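Local coordinates for protein BamaA.19900.a (Balamuthia mandrillaris, PDB 6VZZ) that probably phosphorylates glucose at the expense of ATP, as a glucokinase of the actin-like ATPase clan, and binds beta-D-glucopyranose, at residues A33-Y38 with D88-E93; S81-I86 with S133-P138; W272-A277 with C302-K307. All blocks are in the same frame, centred on the assembly; numbering follows the deposited sequence.

Contact 1 of 3, residues A33-Y38 with D88-E93. With CA (calcium ion), chain C.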
ATOM      1  N   ALA A  33       9.325  41.823  16.195  1.00 66.78           N
ATOM      2  CA  ALA A  33       8.913  40.569  15.578  1.00 68.43           C
ATOM      3  C   ALA A  33       7.605  40.048  16.154  1.00 65.85           C
ATOM      4  O   ALA A  33       6.979  39.169  15.552  1.00 61.70           O
ATOM      5  CB  ALA A  33      10.009  39.513  15.731  1.00 68.20           C
ATOM      6  N   GLY A  34       7.171  40.571  17.293  1.00 66.60           N
ATOM      7  CA  GLY A  34       5.999  40.029  17.938  1.00 61.35           C
ATOM      8  C   GLY A  34       6.265  38.625  18.456  1.00 56.59           C
ATOM      9  O   GLY A  34       7.387  38.116  18.438  1.00 56.44           O
ATOM     10  N   LEU A  35       5.192  37.996  18.922  1.00 53.23           N
ATOM     11  CA  LEU A  35       5.242  36.635  19.446  1.00 50.18           C
ATOM     12  C   LEU A  35       4.414  35.748  18.523  1.00 50.70           C
ATOM     13  O   LEU A  35       3.187  35.680  18.649  1.00 52.37           O
ATOM     14  CB  LEU A  35       4.725  36.578  20.875  1.00 48.54           C
ATOM     15  CG  LEU A  35       4.592  35.175  21.472  1.00 48.45           C
ATOM     16  CD1 LEU A  35       5.959  34.491  21.642  1.00 43.96           C
ATOM     17  CD2 LEU A  35       3.837  35.251  22.783  1.00 46.90           C
ATOM     18  N   LYS A  36       5.077  35.082  17.591  1.00 48.30           N
ATOM     19  CA  LYS A  36       4.428  34.148  16.683  1.00 49.36           C
ATOM     20  C   LYS A  36       4.772  32.746  17.169  1.00 45.46           C
ATOM     21  O   LYS A  36       5.943  32.356  17.157  1.00 48.06           O
ATOM     22  CB  LYS A  36       4.873  34.386  15.236  1.00 43.29           C
ATOM     23  N   TYR A  37       3.758  32.002  17.621  1.00 42.83           N
ATOM     24  CA  TYR A  37       3.931  30.630  18.086  1.00 42.57           C
ATOM     25  C   TYR A  37       2.839  29.738  17.515  1.00 43.59           C
ATOM     26  O   TYR A  37       1.810  30.210  17.020  1.00 42.86           O
ATOM     27  CB  TYR A  37       3.925  30.532  19.612  1.00 41.07           C
ATOM     28  CG  TYR A  37       2.595  30.764  20.272  1.00 39.56           C
ATOM     29  CD1 TYR A  37       2.160  32.051  20.563  1.00 41.29           C
ATOM     30  CD2 TYR A  37       1.781  29.695  20.643  1.00 39.66           C
ATOM     31  CE1 TYR A  37       0.945  32.272  21.189  1.00 40.56           C
ATOM     32  CE2 TYR A  37       0.553  29.905  21.268  1.00 38.08           C
ATOM     33  CZ  TYR A  37       0.145  31.200  21.538  1.00 41.36           C
ATOM     34  OH  TYR A  37      -1.060  31.441  22.159  1.00 41.71           O
ATOM     35  N   TYR A  38       3.075  28.430  17.592  1.00 42.62           N
ATOM     36  CA  TYR A  38       2.224  27.462  16.917  1.00 39.83           C
ATOM     37  C   TYR A  38       1.842  26.326  17.860  1.00 40.59           C
ATOM     38  O   TYR A  38       2.587  25.983  18.784  1.00 40.51           O
ATOM     39  CB  TYR A  38       2.922  26.934  15.663  1.00 40.92           C
ATOM     40  CG  TYR A  38       3.264  28.041  14.696  1.00 44.98           C
ATOM     41  CD1 TYR A  38       4.414  28.806  14.862  1.00 46.13           C
ATOM     42  CD2 TYR A  38       2.422  28.345  13.631  1.00 47.25           C
ATOM     43  CE1 TYR A  38       4.723  29.837  13.995  1.00 49.46           C
ATOM     44  CE2 TYR A  38       2.725  29.376  12.753  1.00 50.16           C
ATOM     45  CZ  TYR A  38       3.878  30.119  12.941  1.00 50.26           C
ATOM     46  OH  TYR A  38       4.192  31.139  12.074  1.00 51.32           O
ATOM     47  N   ASP A  88      -4.292  33.050  29.533  1.00 46.89           N
ATOM     48  CA  ASP A  88      -4.009  33.854  30.715  1.00 46.39           C
ATOM     49  C   ASP A  88      -2.521  34.070  30.932  1.00 45.90           C
ATOM     50  O   ASP A  88      -2.151  34.962  31.697  1.00 47.13           O
ATOM     51  CB  ASP A  88      -4.608  33.205  31.958  1.00 47.99           C
ATOM     52  CG  ASP A  88      -6.020  33.644  32.216  1.00 55.95           C
ATOM     53  OD1 ASP A  88      -6.343  34.807  31.879  1.00 61.96           O
ATOM     54  OD2 ASP A  88      -6.805  32.835  32.765  1.00 61.06           O
ATOM     55  N   LEU A  89      -1.665  33.269  30.302  1.00 47.02           N
ATOM     56  CA  LEU A  89      -0.224  33.415  30.457  1.00 47.42           C
ATOM     57  C   LEU A  89       0.448  34.086  29.271  1.00 44.74           C
ATOM     58  O   LEU A  89       1.497  34.706  29.447  1.00 44.21           O
ATOM     59  CB  LEU A  89       0.434  32.049  30.687  1.00 46.01           C
ATOM     60  CG  LEU A  89       0.103  31.327  31.993  1.00 47.41           C
ATOM     61  CD1 LEU A  89       0.589  29.885  31.939  1.00 50.87           C
ATOM     62  CD2 LEU A  89       0.718  32.048  33.180  1.00 52.03           C
ATOM     63  N   LEU A  90      -0.115  33.974  28.070  1.00 45.54           N
ATOM     64  CA  LEU A  90       0.487  34.571  26.886  1.00 43.51           C
ATOM     65  C   LEU A  90      -0.274  35.766  26.342  1.00 43.62           C
ATOM     66  O   LEU A  90       0.338  36.631  25.709  1.00 44.15           O
ATOM     67  CB  LEU A  90       0.612  33.537  25.766  1.00 42.17           C
ATOM     68  CG  LEU A  90       1.633  32.421  25.919  1.00 42.64           C
ATOM     69  CD1 LEU A  90       1.633  31.598  24.651  1.00 40.08           C
ATOM     70  CD2 LEU A  90       2.996  33.011  26.178  1.00 45.03           C
ATOM     71  N   GLY A  91      -1.586  35.833  26.542  1.00 40.15           N
ATOM     72  CA  GLY A  91      -2.351  36.909  25.948  1.00 42.31           C
ATOM     73  C   GLY A  91      -2.549  36.800  24.442  1.00 43.82           C
ATOM     74  O   GLY A  91      -3.679  36.918  23.954  1.00 41.52           O
ATOM     75  N   VAL A  92      -1.467  36.571  23.693  1.00 41.80           N
ATOM     76  CA  VAL A  92      -1.497  36.627  22.234  1.00 42.20           C
ATOM     77  C   VAL A  92      -1.929  35.280  21.661  1.00 44.47           C
ATOM     78  O   VAL A  92      -1.433  34.224  22.076  1.00 41.54           O
ATOM     79  CB  VAL A  92      -0.129  37.058  21.680  1.00 41.94           C
ATOM     80  CG1 VAL A  92      -0.125  37.025  20.157  1.00 45.60           C
ATOM     81  CG2 VAL A  92       0.198  38.460  22.151  1.00 41.40           C
ATOM     82  N   GLU A  93      -2.863  35.327  20.707  1.00 44.47           N
ATOM     83  CA  GLU A  93      -3.355  34.145  20.007  1.00 43.00           C
ATOM     84  C   GLU A  93      -2.234  33.373  19.321  1.00 42.30           C
ATOM     85  O   GLU A  93      -1.197  33.931  18.944  1.00 41.19           O
ATOM     86  CB  GLU A  93      -4.369  34.549  18.940  1.00 44.96           C
ATOM     87  CG  GLU A  93      -5.799  34.541  19.379  1.00 46.02           C
ATOM     88  CD  GLU A  93      -6.719  35.023  18.288  1.00 52.82           C
ATOM     89  OE1 GLU A  93      -6.213  35.527  17.247  1.00 49.78           O
ATOM     90  OE2 GLU A  93      -7.952  34.891  18.475  1.00 57.19           O
TER
HETATM   91 CA    CA C 402      -8.349  35.225  15.939  1.00 53.81          CA
HETATM   92  O   HOH W   1     -10.041  34.549  17.432  1.00 49.71           O

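Contact 2 of 3, residues S81-I86 with S133-P138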
ATOM      1  N   SER A  81     -10.151  24.108  28.279  1.00 45.16           N
ATOM      2  CA  SER A  81      -9.470  24.391  29.537  1.00 45.84           C
ATOM      3  C   SER A  81      -8.037  24.849  29.302  1.00 45.43           C
ATOM      4  O   SER A  81      -7.623  25.906  29.791  1.00 44.69           O
ATOM      5  CB  SER A  81      -9.490  23.157  30.431  1.00 47.37           C
ATOM      6  OG  SER A  81      -8.741  23.393  31.602  1.00 51.29           O
ATOM      7  N   VAL A  82      -7.259  24.062  28.556  1.00 45.98           N
ATOM      8  CA  VAL A  82      -5.860  24.414  28.369  1.00 45.86           C
ATOM      9  C   VAL A  82      -5.715  25.650  27.491  1.00 44.14           C
ATOM     10  O   VAL A  82      -4.725  26.376  27.612  1.00 45.62           O
ATOM     11  CB  VAL A  82      -5.075  23.216  27.806  1.00 45.68           C
ATOM     12  CG1 VAL A  82      -5.335  23.061  26.329  1.00 47.63           C
ATOM     13  CG2 VAL A  82      -3.600  23.391  28.067  1.00 46.88           C
ATOM     14  N   SER A  83      -6.691  25.924  26.625  1.00 45.14           N
ATOM     15  CA  SER A  83      -6.656  27.152  25.839  1.00 43.17           C
ATOM     16  C   SER A  83      -6.775  28.375  26.740  1.00 44.97           C
ATOM     17  O   SER A  83      -5.968  29.310  26.650  1.00 44.22           O
ATOM     18  CB  SER A  83      -7.772  27.134  24.793  1.00 42.62           C
ATOM     19  OG  SER A  83      -7.780  28.329  24.028  1.00 42.03           O
ATOM     20  N   ASP A  84      -7.770  28.383  27.627  1.00 44.62           N
ATOM     21  CA  ASP A  84      -7.908  29.500  28.555  1.00 45.35           C
ATOM     22  C   ASP A  84      -6.674  29.656  29.437  1.00 45.80           C
ATOM     23  O   ASP A  84      -6.288  30.783  29.763  1.00 45.03           O
ATOM     24  CB  ASP A  84      -9.163  29.322  29.408  1.00 45.13           C
ATOM     25  CG  ASP A  84     -10.427  29.594  28.636  1.00 49.70           C
ATOM     26  OD1 ASP A  84     -10.327  29.901  27.434  1.00 55.87           O
ATOM     27  OD2 ASP A  84     -11.524  29.513  29.221  1.00 57.52           O
ATOM     28  N   SER A  85      -6.029  28.545  29.812  1.00 45.85           N
ATOM     29  CA  SER A  85      -4.851  28.616  30.673  1.00 44.10           C
ATOM     30  C   SER A  85      -3.677  29.278  29.961  1.00 44.76           C
ATOM     31  O   SER A  85      -3.004  30.144  30.530  1.00 46.98           O
ATOM     32  CB  SER A  85      -4.467  27.218  31.158  1.00 45.78           C
ATOM     33  OG  SER A  85      -5.309  26.794  32.220  1.00 49.81           O
ATOM     34  N   ILE A  86      -3.416  28.880  28.713  1.00 41.55           N
ATOM     35  CA  ILE A  86      -2.346  29.501  27.940  1.00 44.17           C
ATOM     36  C   ILE A  86      -2.681  30.956  27.629  1.00 44.63           C
ATOM     37  O   ILE A  86      -1.800  31.825  27.622  1.00 43.32           O
ATOM     38  CB  ILE A  86      -2.084  28.685  26.663  1.00 44.21           C
ATOM     39  CG1 ILE A  86      -1.538  27.304  27.035  1.00 43.70           C
ATOM     40  CG2 ILE A  86      -1.134  29.415  25.713  1.00 40.53           C
ATOM     41  CD1 ILE A  86      -1.729  26.274  25.947  1.00 43.70           C
ATOM     42  N   SER A 133     -10.812  29.143  19.362  1.00 45.38           N
ATOM     43  CA  SER A 133     -10.094  30.019  18.439  1.00 43.25           C
ATOM     44  C   SER A 133      -8.704  30.407  18.937  1.00 43.36           C
ATOM     45  O   SER A 133      -7.786  30.565  18.123  1.00 43.88           O
ATOM     46  CB  SER A 133     -10.913  31.280  18.192  1.00 42.64           C
ATOM     47  OG  SER A 133     -12.012  30.994  17.355  1.00 58.77           O
ATOM     48  N   PHE A 134      -8.526  30.589  20.248  1.00 42.71           N
ATOM     49  CA  PHE A 134      -7.241  31.063  20.749  1.00 44.15           C
ATOM     50  C   PHE A 134      -6.098  30.147  20.316  1.00 42.83           C
ATOM     51  O   PHE A 134      -5.064  30.620  19.832  1.00 43.93           O
ATOM     52  CB  PHE A 134      -7.274  31.198  22.269  1.00 45.79           C
ATOM     53  CG  PHE A 134      -5.995  31.724  22.844  1.00 47.85           C
ATOM     54  CD1 PHE A 134      -5.780  33.084  22.952  1.00 50.43           C
ATOM     55  CD2 PHE A 134      -4.992  30.859  23.253  1.00 47.53           C
ATOM     56  CE1 PHE A 134      -4.601  33.571  23.461  1.00 52.79           C
ATOM     57  CE2 PHE A 134      -3.814  31.343  23.757  1.00 49.79           C
ATOM     58  CZ  PHE A 134      -3.617  32.704  23.864  1.00 52.51           C
ATOM     59  N   LEU A 135      -6.256  28.836  20.483  1.00 41.76           N
ATOM     60  CA  LEU A 135      -5.186  27.922  20.106  1.00 41.49           C
ATOM     61  C   LEU A 135      -5.333  27.398  18.694  1.00 38.19           C
ATOM     62  O   LEU A 135      -4.364  26.863  18.145  1.00 37.61           O
ATOM     63  CB  LEU A 135      -5.116  26.720  21.058  1.00 39.26           C
ATOM     64  CG  LEU A 135      -4.681  26.945  22.502  1.00 41.32           C
ATOM     65  CD1 LEU A 135      -4.519  25.611  23.210  1.00 40.80           C
ATOM     66  CD2 LEU A 135      -3.393  27.742  22.566  1.00 43.06           C
ATOM     67  N   PHE A 136      -6.509  27.530  18.096  1.00 41.42           N
ATOM     68  CA  PHE A 136      -6.814  26.902  16.811  1.00 40.60           C
ATOM     69  C   PHE A 136      -7.424  27.953  15.898  1.00 39.79           C
ATOM     70  O   PHE A 136      -8.644  27.991  15.709  1.00 43.41           O
ATOM     71  CB  PHE A 136      -7.732  25.695  17.004  1.00 38.00           C
ATOM     72  CG  PHE A 136      -7.188  24.693  17.977  1.00 39.80           C
ATOM     73  CD1 PHE A 136      -6.227  23.767  17.580  1.00 38.75           C
ATOM     74  CD2 PHE A 136      -7.601  24.698  19.303  1.00 39.97           C
ATOM     75  CE1 PHE A 136      -5.701  22.853  18.485  1.00 36.85           C
ATOM     76  CE2 PHE A 136      -7.082  23.783  20.209  1.00 38.60           C
ATOM     77  CZ  PHE A 136      -6.131  22.864  19.801  1.00 36.24           C
ATOM     78  N   PRO A 137      -6.595  28.817  15.312  1.00 42.65           N
ATOM     79  CA  PRO A 137      -7.108  29.868  14.421  1.00 42.27           C
ATOM     80  C   PRO A 137      -7.928  29.266  13.297  1.00 42.26           C
ATOM     81  O   PRO A 137      -7.473  28.327  12.624  1.00 42.12           O
ATOM     82  CB  PRO A 137      -5.833  30.535  13.887  1.00 41.06           C
ATOM     83  CG  PRO A 137      -4.756  29.506  14.076  1.00 42.33           C
ATOM     84  CD  PRO A 137      -5.122  28.755  15.311  1.00 40.69           C
ATOM     85  N   PRO A 138      -9.151  29.765  13.085  1.00 42.16           N
ATOM     86  CA  PRO A 138     -10.085  29.094  12.161  1.00 44.41           C
ATOM     87  C   PRO A 138      -9.554  28.864  10.754  1.00 47.51           C
ATOM     88  O   PRO A 138      -9.810  27.803  10.166  1.00 47.61           O
ATOM     89  CB  PRO A 138     -11.287  30.045  12.169  1.00 40.70           C
ATOM     90  CG  PRO A 138     -11.286  30.596  13.546  1.00 40.88           C
ATOM     91  CD  PRO A 138      -9.827  30.790  13.895  1.00 44.52           C
TER

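Contact 3 of 3, residues W272-A277 with C302-K307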
ATOM      1  N   TRP A 272      -5.523 -15.685  25.508  1.00 58.22           N
ATOM      2  CA  TRP A 272      -5.584 -16.940  24.763  1.00 59.54           C
ATOM      3  C   TRP A 272      -4.497 -17.907  25.216  1.00 61.45           C
ATOM      4  O   TRP A 272      -4.762 -19.094  25.442  1.00 62.84           O
ATOM      5  CB  TRP A 272      -5.466 -16.667  23.266  1.00 55.12           C
ATOM      6  CG  TRP A 272      -5.177 -17.889  22.466  1.00 54.92           C
ATOM      7  CD1 TRP A 272      -6.073 -18.838  22.065  1.00 53.55           C
ATOM      8  CD2 TRP A 272      -3.904 -18.296  21.952  1.00 55.18           C
ATOM      9  NE1 TRP A 272      -5.432 -19.817  21.336  1.00 55.43           N
ATOM     10  CE2 TRP A 272      -4.100 -19.507  21.255  1.00 56.03           C
ATOM     11  CE3 TRP A 272      -2.615 -17.760  22.022  1.00 50.38           C
ATOM     12  CZ2 TRP A 272      -3.056 -20.187  20.631  1.00 52.34           C
ATOM     13  CZ3 TRP A 272      -1.578 -18.438  21.403  1.00 49.88           C
ATOM     14  CH2 TRP A 272      -1.806 -19.639  20.714  1.00 49.99           C
ATOM     15  N   VAL A 273      -3.260 -17.418  25.342  1.00 60.29           N
ATOM     16  CA  VAL A 273      -2.175 -18.239  25.873  1.00 60.88           C
ATOM     17  C   VAL A 273      -2.570 -18.835  27.218  1.00 65.02           C
ATOM     18  O   VAL A 273      -2.339 -20.021  27.481  1.00 67.32           O
ATOM     19  CB  VAL A 273      -0.878 -17.413  25.979  1.00 58.93           C
ATOM     20  CG1 VAL A 273       0.152 -18.135  26.839  1.00 62.23           C
ATOM     21  CG2 VAL A 273      -0.318 -17.128  24.601  1.00 54.54           C
ATOM     22  N   LEU A 274      -3.201 -18.029  28.077  1.00 67.70           N
ATOM     23  CA  LEU A 274      -3.586 -18.517  29.398  1.00 70.27           C
ATOM     24  C   LEU A 274      -4.731 -19.523  29.328  1.00 72.07           C
ATOM     25  O   LEU A 274      -4.776 -20.456  30.136  1.00 78.13           O
ATOM     26  CB  LEU A 274      -3.957 -17.342  30.304  1.00 69.18           C
ATOM     27  CG  LEU A 274      -2.832 -16.337  30.574  1.00 66.81           C
ATOM     28  CD1 LEU A 274      -3.286 -15.244  31.522  1.00 70.36           C
ATOM     29  CD2 LEU A 274      -1.585 -17.025  31.119  1.00 65.48           C
ATOM     30  N   ASP A 275      -5.659 -19.363  28.380  1.00 69.53           N
ATOM     31  CA  ASP A 275      -6.776 -20.302  28.282  1.00 71.68           C
ATOM     32  C   ASP A 275      -6.309 -21.672  27.822  1.00 74.90           C
ATOM     33  O   ASP A 275      -6.788 -22.700  28.320  1.00 80.02           O
ATOM     34  CB  ASP A 275      -7.846 -19.772  27.327  1.00 70.24           C
ATOM     35  CG  ASP A 275      -8.664 -18.647  27.927  1.00 73.08           C
ATOM     36  OD1 ASP A 275      -8.368 -18.235  29.068  1.00 75.61           O
ATOM     37  OD2 ASP A 275      -9.605 -18.173  27.256  1.00 72.09           O
ATOM     38  N   GLU A 276      -5.382 -21.709  26.864  1.00 71.62           N
ATOM     39  CA  GLU A 276      -4.880 -22.984  26.373  1.00 73.93           C
ATOM     40  C   GLU A 276      -4.040 -23.713  27.412  1.00 76.87           C
ATOM     41  O   GLU A 276      -3.864 -24.932  27.311  1.00 78.74           O
ATOM     42  CB  GLU A 276      -4.083 -22.758  25.090  1.00 69.22           C
ATOM     43  CG  GLU A 276      -4.922 -22.140  23.987  1.00 63.82           C
ATOM     44  CD  GLU A 276      -4.641 -22.750  22.632  1.00 63.33           C
ATOM     45  OE1 GLU A 276      -3.527 -23.288  22.446  1.00 62.55           O
ATOM     46  OE2 GLU A 276      -5.538 -22.703  21.757  1.00 61.39           O
ATOM     47  N   ALA A 277      -3.536 -23.001  28.414  1.00 77.82           N
ATOM     48  CA  ALA A 277      -2.770 -23.597  29.494  1.00 81.17           C
ATOM     49  C   ALA A 277      -3.587 -23.776  30.766  1.00 88.27           C
ATOM     50  O   ALA A 277      -3.051 -24.269  31.762  1.00 90.47           O
ATOM     51  CB  ALA A 277      -1.527 -22.748  29.788  1.00 77.49           C
ATOM     52  N   CYS A 302       8.470 -15.720  33.033  1.00 73.71           N
ATOM     53  CA  CYS A 302       7.111 -15.386  32.609  1.00 68.49           C
ATOM     54  C   CYS A 302       6.904 -15.924  31.198  1.00 68.36           C
ATOM     55  O   CYS A 302       6.796 -15.161  30.229  1.00 63.35           O
ATOM     56  CB  CYS A 302       6.869 -13.881  32.682  1.00 68.50           C
ATOM     57  SG  CYS A 302       7.595 -13.095  34.140  1.00 74.13           S
ATOM     58  N   PRO A 303       6.833 -17.252  31.053  1.00 70.69           N
ATOM     59  CA  PRO A 303       6.828 -17.842  29.707  1.00 64.10           C
ATOM     60  C   PRO A 303       5.576 -17.515  28.917  1.00 64.69           C
ATOM     61  O   PRO A 303       5.630 -17.464  27.681  1.00 63.62           O
ATOM     62  CB  PRO A 303       6.938 -19.351  29.978  1.00 64.35           C
ATOM     63  CG  PRO A 303       7.227 -19.485  31.461  1.00 66.15           C
ATOM     64  CD  PRO A 303       6.662 -18.271  32.102  1.00 67.83           C
ATOM     65  N   TYR A 304       4.449 -17.299  29.594  1.00 63.32           N
ATOM     66  CA  TYR A 304       3.217 -16.973  28.887  1.00 62.76           C
ATOM     67  C   TYR A 304       3.266 -15.561  28.322  1.00 56.91           C
ATOM     68  O   TYR A 304       2.860 -15.335  27.177  1.00 58.34           O
ATOM     69  CB  TYR A 304       2.023 -17.154  29.822  1.00 65.53           C
ATOM     70  CG  TYR A 304       1.986 -18.520  30.465  1.00 69.90           C
ATOM     71  CD1 TYR A 304       1.779 -19.662  29.700  1.00 70.33           C
ATOM     72  CD2 TYR A 304       2.167 -18.672  31.836  1.00 71.47           C
ATOM     73  CE1 TYR A 304       1.744 -20.919  30.285  1.00 72.01           C
ATOM     74  CE2 TYR A 304       2.130 -19.927  32.429  1.00 68.25           C
ATOM     75  CZ  TYR A 304       1.920 -21.044  31.646  1.00 70.70           C
ATOM     76  OH  TYR A 304       1.894 -22.294  32.221  1.00 77.03           O
ATOM     77  N   ALA A 305       3.763 -14.597  29.104  1.00 59.12           N
ATOM     78  CA  ALA A 305       3.951 -13.251  28.573  1.00 58.11           C
ATOM     79  C   ALA A 305       4.848 -13.281  27.345  1.00 58.10           C
ATOM     80  O   ALA A 305       4.567 -12.626  26.335  1.00 53.98           O
ATOM     81  CB  ALA A 305       4.538 -12.334  29.645  1.00 58.03           C
ATOM     82  N   HIS A 306       5.922 -14.064  27.413  1.00 59.99           N
ATOM     83  CA  HIS A 306       6.816 -14.211  26.274  1.00 56.26           C
ATOM     84  C   HIS A 306       6.075 -14.754  25.059  1.00 54.23           C
ATOM     85  O   HIS A 306       6.184 -14.204  23.957  1.00 54.19           O
ATOM     86  CB  HIS A 306       7.975 -15.125  26.661  1.00 59.64           C
ATOM     87  CG  HIS A 306       8.958 -15.353  25.560  1.00 58.25           C
ATOM     88  ND1 HIS A 306       8.817 -16.366  24.637  1.00 56.79           N
ATOM     89  CD2 HIS A 306      10.097 -14.700  25.234  1.00 57.26           C
ATOM     90  CE1 HIS A 306       9.828 -16.330  23.789  1.00 58.85           C
ATOM     91  NE2 HIS A 306      10.621 -15.331  24.132  1.00 61.95           N
ATOM     92  N   LYS A 307       5.297 -15.825  25.250  1.00 53.80           N
ATOM     93  CA  LYS A 307       4.594 -16.452  24.133  1.00 55.18           C
ATOM     94  C   LYS A 307       3.661 -15.462  23.444  1.00 52.60           C
ATOM     95  O   LYS A 307       3.644 -15.362  22.212  1.00 53.20           O
ATOM     96  CB  LYS A 307       3.824 -17.681  24.628  1.00 56.95           C
ATOM     97  CG  LYS A 307       3.177 -18.527  23.537  1.00 59.33           C
ATOM     98  CD  LYS A 307       4.209 -19.036  22.535  1.00 71.50           C
ATOM     99  CE  LYS A 307       3.576 -19.905  21.443  1.00 73.65           C
ATOM    100  NZ  LYS A 307       4.554 -20.316  20.389  1.00 65.60           N
TER

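Contact 1 of 3, residues A33-Y38 with D88-E93
The phenol OH of Tyr37 donates a 2.8 Å hydrogen bond to the backbone O of Val92, joining the first strand of the five-stranded mixed sheet, 37-43, to the turn that follows helix 72-90. The fold is that of the actin-like ATPase clan, and helix 72-90 connects strands 62-68 and 96-101 of that sheet. The hydroxyl approaches in the plane of the Val92 carbonyl at a C=O...O angle of 155°, and the acceptor in turn lies in the plane of the tyrosine ring, at its edge. One face of that ring receives Leu90, whose CD1 makes a CH-pi contact 3.8 Å from the Tyr37 centroid, displaced toward the rim. The ring reaches both partners with its CG between the backbone N and the carbonyl carbon (chi1 71°). Two residues before Tyr37, Leu35 meets Leu90 at about a right angle, methyl to methyl, CD2 to CD2 at 4.2 Å. Gly91, just past the helix and with positive phi, turns the chain toward Val92 and Glu93. Glu93 turns its CB away from 33-38, and its carboxylate binds a calcium ion through OE1 at 2.5 Å and OE2 at 2.6 Å.

Contact 2 of 3, residues S81-I86 with S133-P138
Helix 72-90 packs over one side of the five-stranded mixed sheet, and the loop leading to edge strand 141-145 inserts Phe134 and Leu135 beside it. Ser83 and Leu135 are the nearest backbone positions, their CA atoms 6.0 Å apart. Leu135 does much of the filling. Its CD1 lies 3.7 Å from Ser83 CA, while the same methyl also meets Val82 CG1 and Ile86 CD1, the latter at 4.0 Å. Val82 and Ile86, one helical turn apart, both cross the leucine side chain at about a right angle, and both meet CD1 from the helix side. Ser83 contributes its hydroxyl by packing: OG, turned anti to the backbone N (chi1 179°), comes within 3.4 Å of Phe134 CB and 3.7 Å of Leu135 CG. On the next turn Ile86 points its CG2 methyl at the edge of the Phe134 ring, 3.8 Å from CE2 and near the ring plane. The contact is buried and made by van der Waals packing, in which the serine oxygen lies against carbon. Leu50 and Val39 of the sheet touch Leu135 as well, and Val64 touches both Val82 and Ile86. Helix, loop and strands therefore share one layer of side chains, the helix-on-sheet packing of the alpha/beta domains of the actin-like ATPase fold.

Contact 3 of 3, residues W272-A277 with C302-K307
Tyr304, Val273 and Lys307 contribute the largest buried areas where the C-terminal end of helix 263-276 meets the first turns of helix 303-327. The axes of the short segments 272-276 and 303-307 approach to 9.7 Å, and their directions differ by 128°. Val273 sits between the two partners on the opposing helix and gives one methyl to each. Its CG1, anti to the backbone N (chi1 166°), reaches the edge of the Tyr304 ring near the ring plane, 3.6 Å from CD1. The other branch, CG2, rests 3.9 Å from Lys307 CG, so the lysine takes part through the aliphatic base of its chain. Lys307 bends at chi2 (58°) and leads its charged end away from the valine; NZ forms a salt bridge with Glu236.

Two further residues of 272-277 meet Tyr304 from the same side of its ring. Leu274 brings CD2 to 3.8 Å from Tyr304 CB, and the same methyl reaches the ring at CG. Farther along the ring, Ala277 places CB 3.8 Å from Tyr304 CE1, so methyl groups from three residues follow the tyrosine from its base outward. Val279, in the loop that follows, also touches both Leu274 and Tyr304.

The meeting of these helices consequently rests on dispersion and the burial of carbon, with the tyrosine engaged through CB and ring carbons and the lysine through its methylenes; the lysine charge is probably balanced by Glu236, outside this contact.

From the N terminus, contact 1 opens where the chain enters strand 37-43 and closes at the end of helix 72-90 and the turn after it, bringing 33-38 to 88-93. Contact 2 opens on that helix before contact 1 has closed and ends at 133-138, so the two loops cross. They touch in space, their centres 11 Å apart: the Phe134 ring packs against Tyr37 and the turn after the helix. Together they tie helix 72-90 to the start of the first strand and to the loop before strand 141-145. Contact 3 follows in series, closing a shorter loop between two helices on the opposite side of the chain's centre, about 37 Å from contact 2 at the nearest atoms.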